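Acetyl transferase (Salmonella typhimurium, PDB 1S7K) probably transfers the acetyl group of acetyl-coenzyme A to the N-terminal amine of ribosomal protein L7/L12, as a dimeric GNAT-family enzyme. Local coordinates at residues 122-126 with 127-131. Residues are numbered along the deposited sequence; the frame is centred on the assembly and turned at random.
Sequences THYAR and RGDIR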
# COMPACT_ATOMS: atom_id res chain seq x y z
N THR A 122 -15.46 -8.03 12.79
CA THR A 122 -16.37 -9.18 12.87
C THR A 122 -17.46 -9.04 11.80
O THR A 122 -17.80 -9.99 11.11
CB THR A 122 -17.05 -9.19 14.26
OG1 THR A 122 -16.12 -9.73 15.21
CG2 THR A 122 -18.38 -9.97 14.20
N HIS A 123 -17.96 -7.82 11.72
CA HIS A 123 -19.01 -7.47 10.76
C HIS A 123 -18.50 -7.69 9.30
O HIS A 123 -19.25 -8.23 8.46
CB HIS A 123 -19.39 -6.02 10.97
CG HIS A 123 -20.34 -5.50 9.93
ND1 HIS A 123 -21.72 -5.59 10.08
CD2 HIS A 123 -20.13 -4.85 8.75
CE1 HIS A 123 -22.31 -5.02 9.03
NE2 HIS A 123 -21.37 -4.57 8.22
N TYR A 124 -17.26 -7.31 9.01
CA TYR A 124 -16.76 -7.52 7.65
C TYR A 124 -16.43 -8.97 7.38
O TYR A 124 -16.57 -9.44 6.24
CB TYR A 124 -15.56 -6.63 7.39
CG TYR A 124 -16.10 -5.40 6.78
CD1 TYR A 124 -16.24 -5.32 5.41
CD2 TYR A 124 -16.53 -4.35 7.57
CE1 TYR A 124 -16.81 -4.23 4.82
CE2 TYR A 124 -17.10 -3.22 6.98
CZ TYR A 124 -17.22 -3.19 5.58
OH TYR A 124 -17.66 -2.10 4.93
N ALA A 125 -15.98 -9.69 8.41
CA ALA A 125 -15.71 -11.14 8.22
C ALA A 125 -17.06 -11.78 7.87
O ALA A 125 -17.14 -12.71 6.99
CB ALA A 125 -15.18 -11.77 9.54
N ARG A 126 -18.12 -11.33 8.54
CA ARG A 126 -19.45 -11.90 8.24
C ARG A 126 -19.92 -11.53 6.83
O ARG A 126 -20.41 -12.41 6.12
CB ARG A 126 -20.45 -11.52 9.32
CG ARG A 126 -19.89 -11.89 10.69
CD ARG A 126 -20.77 -12.75 11.60
NE ARG A 126 -19.85 -13.57 12.39
CZ ARG A 126 -19.98 -13.91 13.67
NH1 ARG A 126 -21.02 -13.51 14.39
NH2 ARG A 126 -19.01 -14.62 14.24
N ARG A 127 -19.66 -10.28 6.41
CA ARG A 127 -19.98 -9.83 5.02
C ARG A 127 -19.14 -10.71 4.09
O ARG A 127 -19.63 -11.26 3.08
CB ARG A 127 -19.58 -8.37 4.80
CG ARG A 127 -20.57 -7.37 5.35
CD ARG A 127 -20.05 -5.96 5.22
NE ARG A 127 -19.37 -5.64 3.95
CZ ARG A 127 -19.76 -4.64 3.15
NH1 ARG A 127 -19.11 -4.36 2.01
NH2 ARG A 127 -20.82 -3.94 3.48
N GLY A 128 -17.87 -10.84 4.45
CA GLY A 128 -16.96 -11.71 3.73
C GLY A 128 -16.07 -11.04 2.72
O GLY A 128 -15.23 -11.73 2.10
N ASP A 129 -16.28 -9.75 2.48
CA ASP A 129 -15.46 -9.09 1.50
C ASP A 129 -14.13 -8.62 2.02
O ASP A 129 -13.29 -8.16 1.24
CB ASP A 129 -16.20 -7.95 0.76
CG ASP A 129 -16.95 -6.97 1.69
OD1 ASP A 129 -17.32 -5.87 1.16
OD2 ASP A 129 -17.21 -7.30 2.87
N ILE A 130 -13.89 -8.74 3.34
CA ILE A 130 -12.56 -8.39 3.88
C ILE A 130 -12.23 -9.49 4.91
O ILE A 130 -13.06 -9.78 5.78
CB ILE A 130 -12.53 -7.02 4.56
CG1 ILE A 130 -13.11 -5.96 3.61
CG2 ILE A 130 -11.08 -6.64 4.97
CD1 ILE A 130 -12.81 -4.54 4.03
N ARG A 131 -11.01 -10.05 4.82
CA ARG A 131 -10.50 -11.11 5.69
C ARG A 131 -9.14 -10.75 6.35
O ARG A 131 -8.80 -11.30 7.36
CB ARG A 131 -10.28 -12.41 4.90
CG ARG A 131 -9.14 -12.29 3.83
CD ARG A 131 -9.24 -13.46 2.86
NE ARG A 131 -9.09 -14.73 3.59
CZ ARG A 131 -7.92 -15.19 4.08
NH1 ARG A 131 -6.79 -14.51 3.93
NH2 ARG A 131 -7.90 -16.34 4.71
O HOH W 1 -22.07 -2.95 6.12
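The side chains of Y124 and R127 run alongside each other where helix 112-127 of the GNAT fold ends and the chain turns toward strand 132-138. Two backbone bonds finish the helix: R127 N donates to H123 O, and G128 N to Y124 O at 2.6 Å. G128 then leaves helical geometry with a positive phi of 98°.

The aromatic contacts centre on the Y124 ring. R127 CD sits over one face, 3.9 Å from the centroid, a CH-pi contact. Farther out one face of the R127 guanidinium lies over Y124 CE1 and OH, the two planes 40° apart, with R127 NE 3.0 Å from Y124 CE1; the phenol OH is hydrogen-bonded to Y73. I130 adds an apolar contact, its CG1 3.7 Å from Y124 CD1, while F87 on strand 80-91 packs edge-to-face with the ring and also touches I130.

The edge of the R127 guanidinium takes the charged contact. A bend at chi3 (42°) brings NE and NH1 round to the D129 carboxylate in a two-pronged salt bridge. R127 NE meets D129 OD2 on its syn side at 2.9 Å; OD2 lies in the guanidinium plane, while NE is tilted slightly out of the carboxylate plane. R127 NH1 reaches D129 OD1 at a very short 2.5 Å. The remaining nitrogen, R127 NH2, donates to a water 3.1 Å away, which lies in the plane of the H123 ring, 2.7 Å from H123 NE2.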